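Local coordinates for protein possible phosphoglycerate mutase GPM2 (Mycobacterium tuberculosis, PDB 2A6P) that hydrolyses phosphate monoesters with broad specificity, including sugar phosphates, and can serve as a fructose-1,6-bisphosphatase in gluconeogenesis, at residues L15-E20 against M176-I181; R28-T33 against R67-D72; Q44-G49 against A74-L79; P60-S65 against L148-G153. All blocks are in the same frame, centred on the assembly; numbering follows the deposited sequence.

Interaction 1: residues L15-E20 against M176-I181. With SO4 (sulfate ion), chain C.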
# COMPACT_ATOMS: atom_id res chain seq x y z
N LEU A 15 -6.83 -9.34 0.02
CA LEU A 15 -8.15 -8.78 0.24
C LEU A 15 -8.64 -8.20 -1.08
O LEU A 15 -7.89 -7.53 -1.78
CB LEU A 15 -8.13 -7.68 1.30
CG LEU A 15 -7.66 -8.12 2.68
CD1 LEU A 15 -6.13 -8.05 2.76
CD2 LEU A 15 -8.28 -7.22 3.71
N LEU A 16 -9.90 -8.47 -1.41
CA LEU A 16 -10.49 -7.96 -2.65
C LEU A 16 -11.77 -7.20 -2.34
O LEU A 16 -12.70 -7.76 -1.73
CB LEU A 16 -10.81 -9.12 -3.60
CG LEU A 16 -11.65 -8.73 -4.83
CD1 LEU A 16 -10.84 -7.79 -5.72
CD2 LEU A 16 -12.09 -9.97 -5.62
N ARG A 17 -11.84 -5.93 -2.75
CA ARG A 17 -13.05 -5.15 -2.54
C ARG A 17 -14.00 -5.48 -3.69
O ARG A 17 -13.56 -5.69 -4.82
CB ARG A 17 -12.77 -3.64 -2.54
CG ARG A 17 -14.05 -2.80 -2.36
CD ARG A 17 -13.78 -1.30 -2.35
NE ARG A 17 -15.01 -0.52 -2.14
CZ ARG A 17 -15.09 0.80 -2.31
NH1 ARG A 17 -14.03 1.49 -2.70
NH2 ARG A 17 -16.24 1.43 -2.13
N HIS A 18 -15.30 -5.51 -3.42
CA HIS A 18 -16.27 -5.80 -4.47
C HIS A 18 -16.29 -4.67 -5.52
O HIS A 18 -15.76 -3.57 -5.30
CB HIS A 18 -17.66 -5.95 -3.86
CG HIS A 18 -18.16 -4.72 -3.18
ND1 HIS A 18 -18.56 -3.60 -3.87
CD2 HIS A 18 -18.34 -4.44 -1.87
CE1 HIS A 18 -18.95 -2.68 -3.01
NE2 HIS A 18 -18.83 -3.16 -1.79
N GLY A 19 -16.90 -4.95 -6.66
CA GLY A 19 -16.98 -3.98 -7.73
C GLY A 19 -17.89 -2.82 -7.41
O GLY A 19 -18.53 -2.76 -6.34
N GLU A 20 -17.95 -1.89 -8.37
CA GLU A 20 -18.75 -0.68 -8.30
C GLU A 20 -20.28 -0.90 -8.25
O GLU A 20 -20.80 -1.86 -8.84
CB GLU A 20 -18.39 0.20 -9.50
CG GLU A 20 -19.35 1.34 -9.78
CD GLU A 20 -19.08 2.00 -11.14
OE1 GLU A 20 -18.03 2.67 -11.29
OE2 GLU A 20 -19.93 1.84 -12.05
N MET A 176 -8.60 1.95 -0.87
CA MET A 176 -9.12 0.63 -1.20
C MET A 176 -10.27 0.87 -2.17
O MET A 176 -11.43 0.83 -1.77
CB MET A 176 -9.66 -0.08 0.05
CG MET A 176 -9.91 -1.59 -0.10
SD MET A 176 -8.41 -2.65 0.04
CE MET A 176 -8.92 -4.08 -0.93
N PRO A 177 -9.96 1.14 -3.45
CA PRO A 177 -11.02 1.38 -4.44
C PRO A 177 -11.77 0.12 -4.83
O PRO A 177 -11.35 -0.99 -4.48
CB PRO A 177 -10.27 2.03 -5.62
CG PRO A 177 -8.87 1.46 -5.50
CD PRO A 177 -8.62 1.44 -4.00
N THR A 178 -12.90 0.28 -5.52
CA THR A 178 -13.72 -0.85 -5.93
C THR A 178 -12.96 -1.81 -6.83
O THR A 178 -12.29 -1.39 -7.76
CB THR A 178 -14.98 -0.39 -6.68
OG1 THR A 178 -14.60 0.32 -7.86
CG2 THR A 178 -15.84 0.51 -5.80
N ALA A 179 -13.09 -3.09 -6.54
CA ALA A 179 -12.42 -4.14 -7.31
C ALA A 179 -10.91 -4.07 -7.19
O ALA A 179 -10.20 -4.53 -8.09
CB ALA A 179 -12.84 -4.07 -8.78
N SER A 180 -10.41 -3.50 -6.10
CA SER A 180 -8.96 -3.42 -5.90
C SER A 180 -8.48 -4.51 -4.93
O SER A 180 -9.25 -5.03 -4.11
CB SER A 180 -8.58 -2.04 -5.35
OG SER A 180 -9.04 -1.86 -4.03
N ILE A 181 -7.20 -4.85 -5.04
CA ILE A 181 -6.58 -5.88 -4.23
C ILE A 181 -5.44 -5.35 -3.34
O ILE A 181 -4.62 -4.55 -3.78
CB ILE A 181 -6.00 -7.02 -5.14
CG1 ILE A 181 -7.14 -7.67 -5.95
CG2 ILE A 181 -5.26 -8.06 -4.30
CD1 ILE A 181 -6.64 -8.63 -7.02
S SO4 C . -20.08 0.55 -1.54
O1 SO4 C . -18.89 0.77 -2.42
O2 SO4 C . -21.27 0.17 -2.46
O3 SO4 C . -19.84 -0.59 -0.73
O4 SO4 C . -20.40 1.85 -1.02
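The amide of Ala179 is shared by two carbonyls across the contact. Ala179 N donates to His18 O at 3.0 Å, reaching it from above the carbonyl plane, and a weak bond runs from the same nitrogen to Arg17 O. Ala179 is the third residue of a type II turn from Pro177 to Ser180, a position with positive phi (65°) that a small residue accepts more readily. Beyond the turn the chains pair as antiparallel strands: Arg17 N gives an almost straight bond to Ser180 O (3.1 Å). In the next, non-hydrogen-bonded pair, the side chains of Leu16 and Ile181 cross, CD1 of Leu16 touching CG1 of Ile181 at 3.7 Å, two aliphatic chains suited to the buried face beneath helices 39-53 and 68-76. Arg17, His18 and Gly19 form the RHG signature of the histidine phosphatases, in which His18 probably carries the phosphate as a phosphohistidine. Arg17 leaves the backbone with CG anti to N (chi1 178°) and stays extended, long enough for NH1 to reach a lone pair of Met176 O at 2.8 Å. Thr178 CG2 sits over the centre of one guanidinium face, 3.6 Å above its plane. The His18 ring is fixed in its rotation by ND1, which donates in the ring plane to Gly19 O at 2.6 Å; NE2 is thereby turned toward the sulfate, making a weak bond to its O3 at 3.0 Å.

Interaction 2: residues R28-T33 against R67-D72. With SO4 (sulfate ion), chain C.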
# COMPACT_ATOMS: atom_id res chain seq x y z
N ARG A 28 -21.65 7.25 -1.49
CA ARG A 28 -22.60 6.94 -0.43
C ARG A 28 -22.10 5.75 0.39
O ARG A 28 -21.52 4.81 -0.15
CB ARG A 28 -23.97 6.61 -1.03
CG ARG A 28 -24.54 7.71 -1.91
CD ARG A 28 -25.90 7.35 -2.50
NE ARG A 28 -26.96 7.29 -1.49
CZ ARG A 28 -28.24 7.02 -1.76
NH1 ARG A 28 -28.61 6.78 -3.01
NH2 ARG A 28 -29.15 6.99 -0.78
N HIS A 29 -22.29 5.81 1.70
CA HIS A 29 -21.86 4.74 2.59
C HIS A 29 -22.89 3.62 2.57
O HIS A 29 -24.05 3.84 2.92
CB HIS A 29 -21.66 5.26 4.02
CG HIS A 29 -20.44 6.12 4.18
ND1 HIS A 29 -20.35 7.39 3.66
CD2 HIS A 29 -19.25 5.87 4.78
CE1 HIS A 29 -19.15 7.89 3.92
NE2 HIS A 29 -18.46 6.99 4.60
N THR A 30 -22.46 2.42 2.17
CA THR A 30 -23.34 1.25 2.09
C THR A 30 -22.89 0.17 3.06
O THR A 30 -21.78 -0.35 2.97
CB THR A 30 -23.34 0.65 0.66
OG1 THR A 30 -23.54 1.69 -0.30
CG2 THR A 30 -24.46 -0.38 0.51
N GLY A 31 -23.77 -0.17 4.01
CA GLY A 31 -23.46 -1.18 5.00
C GLY A 31 -24.32 -2.40 4.75
O GLY A 31 -24.02 -3.20 3.87
N GLY A 32 -25.40 -2.54 5.52
CA GLY A 32 -26.29 -3.67 5.33
C GLY A 32 -27.16 -3.60 4.08
O GLY A 32 -27.67 -4.63 3.63
N THR A 33 -27.33 -2.40 3.52
CA THR A 33 -28.16 -2.24 2.33
C THR A 33 -27.67 -3.12 1.17
O THR A 33 -26.49 -3.12 0.82
CB THR A 33 -28.18 -0.77 1.86
OG1 THR A 33 -28.65 0.06 2.93
CG2 THR A 33 -29.12 -0.60 0.67
N ARG A 67 -23.06 -9.95 1.78
CA ARG A 67 -23.76 -9.06 0.85
C ARG A 67 -23.75 -9.66 -0.55
O ARG A 67 -22.81 -10.37 -0.91
CB ARG A 67 -23.10 -7.68 0.82
CG ARG A 67 -23.10 -6.93 2.16
CD ARG A 67 -24.51 -6.56 2.63
NE ARG A 67 -25.22 -7.69 3.22
CZ ARG A 67 -24.92 -8.24 4.40
NH1 ARG A 67 -23.91 -7.77 5.13
NH2 ARG A 67 -25.62 -9.28 4.84
N ARG A 68 -24.79 -9.37 -1.32
CA ARG A 68 -24.88 -9.90 -2.67
C ARG A 68 -23.81 -9.32 -3.59
O ARG A 68 -23.29 -10.02 -4.47
CB ARG A 68 -26.26 -9.64 -3.26
CG ARG A 68 -26.48 -10.41 -4.57
CD ARG A 68 -26.31 -11.92 -4.34
NE ARG A 68 -25.56 -12.58 -5.42
CZ ARG A 68 -25.26 -13.87 -5.44
NH1 ARG A 68 -25.64 -14.67 -4.44
NH2 ARG A 68 -24.57 -14.38 -6.45
N ARG A 69 -23.47 -8.04 -3.41
CA ARG A 69 -22.45 -7.43 -4.26
C ARG A 69 -21.08 -8.10 -4.10
O ARG A 69 -20.28 -8.10 -5.04
CB ARG A 69 -22.34 -5.91 -3.97
CG ARG A 69 -22.06 -5.52 -2.52
CD ARG A 69 -22.12 -4.00 -2.38
NE ARG A 69 -21.99 -3.52 -1.00
CZ ARG A 69 -22.96 -3.55 -0.09
NH1 ARG A 69 -24.14 -4.06 -0.40
NH2 ARG A 69 -22.75 -3.02 1.12
N THR A 70 -20.80 -8.65 -2.92
CA THR A 70 -19.53 -9.34 -2.69
C THR A 70 -19.62 -10.79 -3.17
O THR A 70 -18.67 -11.32 -3.74
CB THR A 70 -19.09 -9.31 -1.19
OG1 THR A 70 -20.22 -9.53 -0.34
CG2 THR A 70 -18.43 -7.97 -0.84
N LEU A 71 -20.77 -11.43 -2.95
CA LEU A 71 -20.93 -12.81 -3.40
C LEU A 71 -20.85 -12.80 -4.93
O LEU A 71 -20.19 -13.65 -5.54
CB LEU A 71 -22.29 -13.36 -2.96
CG LEU A 71 -22.42 -13.70 -1.47
CD1 LEU A 71 -23.86 -14.02 -1.13
CD2 LEU A 71 -21.50 -14.89 -1.13
N ASP A 72 -21.51 -11.82 -5.53
CA ASP A 72 -21.53 -11.66 -6.98
C ASP A 72 -20.12 -11.50 -7.51
O ASP A 72 -19.74 -12.13 -8.50
CB ASP A 72 -22.35 -10.43 -7.36
CG ASP A 72 -23.45 -10.76 -8.35
OD1 ASP A 72 -23.16 -11.45 -9.35
OD2 ASP A 72 -24.59 -10.31 -8.13
S SO4 C . -20.08 0.55 -1.54
O1 SO4 C . -18.89 0.77 -2.42
O2 SO4 C . -21.27 0.17 -2.46
O3 SO4 C . -19.84 -0.59 -0.73
O4 SO4 C . -20.40 1.85 -1.02
O HOH W 1 -21.95 -5.28 4.99
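Arg69 reaches across to the loop and clasps two of its carbonyls: NH1 donates to Thr33 O at 2.8 Å, and NH2 to Gly31 O at 3.0 Å. Gly31 O lies near the guanidinium plane, whereas Thr33 O is tilted 25° out of it. Two bonds to different nitrogens fix the rotation of the flat group, and arginine suits the place because it offers several N-H groups at the end of a long arm. That arm starts with CG wedged between the backbone N and the carbonyl carbon (chi1 56°), then runs extended to NE. The guanidinium is packed between side chains: Thr30 CG2 lies 3.1 Å above one face and Arg67 CG covers the opposite one, both offset toward the rim. Glycine fits position 31, whose backbone lies in a region unfavourable for residues with a beta carbon. Gly31 O also accepts from a water at 3.1 Å, and that water in turn accepts from Arg67 NH1. Arg67, the N-cap residue of helix 68-76, bends at its second and third torsions; its CD rests 3.6 Å from Gly31 O, while NE forms a salt bridge with Glu34. Thr30 presents its methyl to Arg69 and its hydroxyl to the sulfate, OG1 donating to O4 at 3.2 Å. Arg69 NE lies 3.6 Å from sulfate O3. With Arg17, His18 and His152, Arg69 makes up the two-arginine, two-histidine phosphate pocket of the histidine phosphatase superfamily, consistent with the sulfate marking that site.

Interaction 3: residues Q44-G49 against A74-L79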
# COMPACT_ATOMS: atom_id res chain seq x y z
N GLN A 44 -15.48 -5.17 -13.61
CA GLN A 44 -14.38 -4.98 -12.66
C GLN A 44 -14.07 -6.31 -11.98
O GLN A 44 -12.92 -6.74 -11.92
CB GLN A 44 -14.77 -3.95 -11.59
CG GLN A 44 -14.52 -2.50 -12.00
CD GLN A 44 -15.00 -1.51 -10.95
OE1 GLN A 44 -14.62 -0.33 -10.97
NE2 GLN A 44 -15.84 -1.97 -10.04
N ALA A 45 -15.12 -6.94 -11.46
CA ALA A 45 -15.00 -8.22 -10.78
C ALA A 45 -14.35 -9.25 -11.71
O ALA A 45 -13.47 -10.01 -11.30
CB ALA A 45 -16.36 -8.71 -10.35
N GLU A 46 -14.81 -9.28 -12.95
CA GLU A 46 -14.29 -10.22 -13.94
C GLU A 46 -12.79 -10.01 -14.15
O GLU A 46 -12.03 -10.98 -14.20
CB GLU A 46 -15.06 -10.07 -15.26
CG GLU A 46 -16.49 -10.63 -15.21
CD GLU A 46 -17.33 -10.26 -16.45
OE1 GLU A 46 -16.81 -10.38 -17.58
OE2 GLU A 46 -18.50 -9.86 -16.29
N LEU A 47 -12.37 -8.75 -14.26
CA LEU A 47 -10.95 -8.43 -14.46
C LEU A 47 -10.10 -8.76 -13.22
O LEU A 47 -8.96 -9.20 -13.34
CB LEU A 47 -10.80 -6.95 -14.83
CG LEU A 47 -11.39 -6.58 -16.20
CD1 LEU A 47 -11.38 -5.07 -16.40
CD2 LEU A 47 -10.60 -7.28 -17.29
N ALA A 48 -10.66 -8.57 -12.04
CA ALA A 48 -9.94 -8.88 -10.81
C ALA A 48 -9.58 -10.37 -10.74
O ALA A 48 -8.45 -10.72 -10.41
CB ALA A 48 -10.77 -8.48 -9.61
N GLY A 49 -10.54 -11.24 -11.04
CA GLY A 49 -10.30 -12.67 -11.01
C GLY A 49 -9.23 -13.04 -12.01
O GLY A 49 -8.48 -14.00 -11.83
N ALA A 74 -17.25 -12.45 -6.20
CA ALA A 74 -16.51 -13.71 -6.10
C ALA A 74 -16.83 -14.64 -7.26
O ALA A 74 -15.94 -15.22 -7.87
CB ALA A 74 -16.82 -14.40 -4.77
N LYS A 75 -18.12 -14.79 -7.56
CA LYS A 75 -18.57 -15.65 -8.66
C LYS A 75 -18.01 -15.14 -9.99
O LYS A 75 -17.45 -15.91 -10.78
CB LYS A 75 -20.10 -15.67 -8.71
CG LYS A 75 -20.67 -16.58 -9.78
CD LYS A 75 -22.19 -16.55 -9.73
CE LYS A 75 -22.80 -17.51 -10.73
NZ LYS A 75 -24.29 -17.53 -10.64
N LEU A 76 -18.18 -13.84 -10.24
CA LEU A 76 -17.70 -13.22 -11.47
C LEU A 76 -16.18 -13.29 -11.58
O LEU A 76 -15.64 -13.36 -12.67
CB LEU A 76 -18.16 -11.77 -11.54
CG LEU A 76 -19.68 -11.63 -11.66
CD1 LEU A 76 -20.10 -10.18 -11.52
CD2 LEU A 76 -20.10 -12.20 -12.99
N ALA A 77 -15.50 -13.27 -10.44
CA ALA A 77 -14.05 -13.34 -10.42
C ALA A 77 -13.61 -14.78 -10.67
O ALA A 77 -12.41 -15.06 -10.76
CB ALA A 77 -13.53 -12.86 -9.09
N GLY A 78 -14.58 -15.68 -10.77
CA GLY A 78 -14.28 -17.08 -11.01
C GLY A 78 -13.75 -17.81 -9.79
O GLY A 78 -13.01 -18.79 -9.90
N LEU A 79 -14.13 -17.34 -8.61
CA LEU A 79 -13.68 -17.96 -7.38
C LEU A 79 -14.74 -18.88 -6.80
O LEU A 79 -15.93 -18.72 -7.05
CB LEU A 79 -13.34 -16.89 -6.34
CG LEU A 79 -12.35 -15.78 -6.69
CD1 LEU A 79 -12.34 -14.73 -5.57
CD2 LEU A 79 -10.96 -16.37 -6.87
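Gly49 and Ala77 bring their backbones together, with their CA atoms only 3.9 Å apart. Gly49 CA points a C-H at Ala77 O, 3.2 Å away, with an angle of 147° at the hydrogen. Glycine is apt here because that carbonyl oxygen occupies the side where a beta carbon would lie. Ala77 also turns its CB against Ala45 O, at 3.6 Å, and its short methyl lets the end of helix 68-76 come close to helix 39-53. One turn back, Ala45 CB meets Leu76 CB at 3.7 Å, a methyl against the base of a larger aliphatic side chain. Glu46 takes part through its aliphatic portion: CG passes obliquely beside Leu76 and approaches Leu76 O to 3.8 Å. What presents Ala77 in this way is the end of helix 68-76, closed by a Schellman motif. Leu79 N bonds back to Ala74 O and Gly78 N to Lys75 O, with Gly78 at a phi of 76°, a conformation glycine adopts easily. The contact thus places the flank of helix 39-53 against the C-terminal end of helix 68-76. Both helices lie over the sheet face carrying Leu16 and Ile181, and Leu79, just past the Schellman turn, packs on Leu148 and Val150 of strand 147-151.

Interaction 4: residues P60-S65 against L148-G153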
# COMPACT_ATOMS: atom_id res chain seq x y z
N PRO A 60 -5.71 -21.51 -2.11
CA PRO A 60 -6.42 -20.44 -1.40
C PRO A 60 -7.76 -20.79 -0.75
O PRO A 60 -8.62 -21.44 -1.37
CB PRO A 60 -6.63 -19.37 -2.47
CG PRO A 60 -5.64 -19.70 -3.51
CD PRO A 60 -5.61 -21.17 -3.54
N ILE A 61 -7.95 -20.35 0.50
CA ILE A 61 -9.23 -20.55 1.16
C ILE A 61 -9.89 -19.18 1.02
O ILE A 61 -9.34 -18.16 1.45
CB ILE A 61 -9.09 -20.93 2.66
CG1 ILE A 61 -10.49 -21.02 3.28
CG2 ILE A 61 -8.22 -19.94 3.38
CD1 ILE A 61 -10.50 -21.41 4.76
N VAL A 62 -11.06 -19.15 0.38
CA VAL A 62 -11.79 -17.91 0.15
C VAL A 62 -12.96 -17.67 1.11
O VAL A 62 -13.90 -18.47 1.17
CB VAL A 62 -12.33 -17.86 -1.30
CG1 VAL A 62 -13.04 -16.54 -1.55
CG2 VAL A 62 -11.18 -18.07 -2.30
N ILE A 63 -12.87 -16.57 1.85
CA ILE A 63 -13.89 -16.16 2.81
C ILE A 63 -14.56 -14.93 2.21
O ILE A 63 -13.88 -14.00 1.77
CB ILE A 63 -13.25 -15.81 4.18
CG1 ILE A 63 -12.56 -17.04 4.77
CG2 ILE A 63 -14.33 -15.37 5.16
CD1 ILE A 63 -11.34 -17.50 4.02
N CYS A 64 -15.89 -14.91 2.20
CA CYS A 64 -16.63 -13.82 1.57
C CYS A 64 -17.71 -13.16 2.44
O CYS A 64 -18.32 -13.81 3.28
CB CYS A 64 -17.29 -14.35 0.28
SG CYS A 64 -18.07 -13.14 -0.84
N SER A 65 -17.93 -11.86 2.24
CA SER A 65 -18.95 -11.13 2.97
C SER A 65 -20.33 -11.59 2.45
O SER A 65 -20.49 -11.90 1.25
CB SER A 65 -18.78 -9.63 2.75
OG SER A 65 -19.95 -8.94 3.18
N LEU A 148 -7.82 -15.53 1.12
CA LEU A 148 -8.42 -14.44 0.34
C LEU A 148 -9.76 -13.97 0.92
O LEU A 148 -10.71 -14.74 1.04
CB LEU A 148 -8.63 -14.88 -1.12
CG LEU A 148 -9.43 -13.91 -2.01
CD1 LEU A 148 -8.76 -12.56 -2.07
CD2 LEU A 148 -9.56 -14.48 -3.41
N PHE A 149 -9.81 -12.69 1.30
CA PHE A 149 -11.03 -12.11 1.83
C PHE A 149 -11.69 -11.30 0.74
O PHE A 149 -11.04 -10.44 0.13
CB PHE A 149 -10.74 -11.12 2.98
CG PHE A 149 -10.32 -11.76 4.29
CD1 PHE A 149 -10.43 -13.13 4.51
CD2 PHE A 149 -9.86 -10.96 5.33
CE1 PHE A 149 -10.09 -13.70 5.75
CE2 PHE A 149 -9.52 -11.50 6.58
CZ PHE A 149 -9.64 -12.88 6.79
N VAL A 150 -12.97 -11.56 0.46
CA VAL A 150 -13.70 -10.76 -0.52
C VAL A 150 -14.60 -9.95 0.41
O VAL A 150 -15.54 -10.49 1.00
CB VAL A 150 -14.53 -11.63 -1.45
CG1 VAL A 150 -15.32 -10.75 -2.44
CG2 VAL A 150 -13.61 -12.61 -2.18
N SER A 151 -14.31 -8.66 0.54
CA SER A 151 -15.03 -7.81 1.49
C SER A 151 -15.34 -6.39 1.00
O SER A 151 -15.58 -6.17 -0.19
CB SER A 151 -14.22 -7.81 2.80
OG SER A 151 -14.79 -7.02 3.83
N HIS A 152 -15.33 -5.42 1.93
CA HIS A 152 -15.63 -4.03 1.60
C HIS A 152 -14.50 -3.02 1.86
O HIS A 152 -13.48 -3.35 2.46
CB HIS A 152 -16.90 -3.59 2.35
CG HIS A 152 -18.08 -4.47 2.10
ND1 HIS A 152 -18.22 -5.71 2.70
CD2 HIS A 152 -19.15 -4.32 1.29
CE1 HIS A 152 -19.34 -6.27 2.27
NE2 HIS A 152 -19.92 -5.46 1.42
N GLY A 153 -14.71 -1.79 1.40
CA GLY A 153 -13.72 -0.74 1.52
C GLY A 153 -13.16 -0.48 2.90
O GLY A 153 -11.96 -0.70 3.16
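Ile63 is held between Leu148 and Val150 by the two-way bonding of parallel strands: Ile63 N donates to Leu148 O, and Val150 N to Ile63 O, each at 2.9 Å. These neighbouring strands, 61-64 and 147-151, belong to the central sheet of the alpha/beta histidine phosphatase fold, with helices on both faces. Their axes come within 4.8 Å and differ in direction by 19°. The tight part of the contact is this ladder and the apolar branches on it. On the face covered by helix 68-76, Val62 and Leu148 lie side by side, pointing the same way, with CG2 of the valine 4.1 Å from CD2 of the leucine; Val62 CG1 also meets Val150 CG2 at 4.0 Å. Branched valines fit strands well and fill this layer compactly. On the other face Ile63 CB packs at 3.9 Å against CD1 of Phe149, a ring that also touches Ala134 and Ala138 of helix 124-141. The contact is looser at its start, where partly exposed Pro60 makes no close contact with 148-153. Past the strands the pairing ends: Ser151 OG turns to Leu88 O, and His152, probably a transition-state stabiliser, meets the His18 ring at about 75°. Between these ends Cys64 sends its sulfur anti to the backbone N (chi1 -171°), which lays SG 3.9 Å from Val150 CB.

From the N terminus, segment 15-20 opens the longest loop, which closes only when interaction 1 joins it to 176-181; the other three contacts nest inside. Within it the segments alternate: 28-33, 44-49 and 60-65 come first, then their partners 67-72, 74-79 and 148-153 in the same order, so interactions 2, 3 and 4 all cross one another. Interaction 2 ties the loop after strand 13-17 to the start of helix 68-76, and interaction 3 ties that helix's end to helix 39-53. Interaction 4 joins strands 61-64 and 147-151. Strand 13-17, whose Leu16 bonds to Phe149 and Ser151, links interactions 1 and 4 into one sheet, and His18, Arg69 and His152 converge at the C-terminal ends of its central parallel strands.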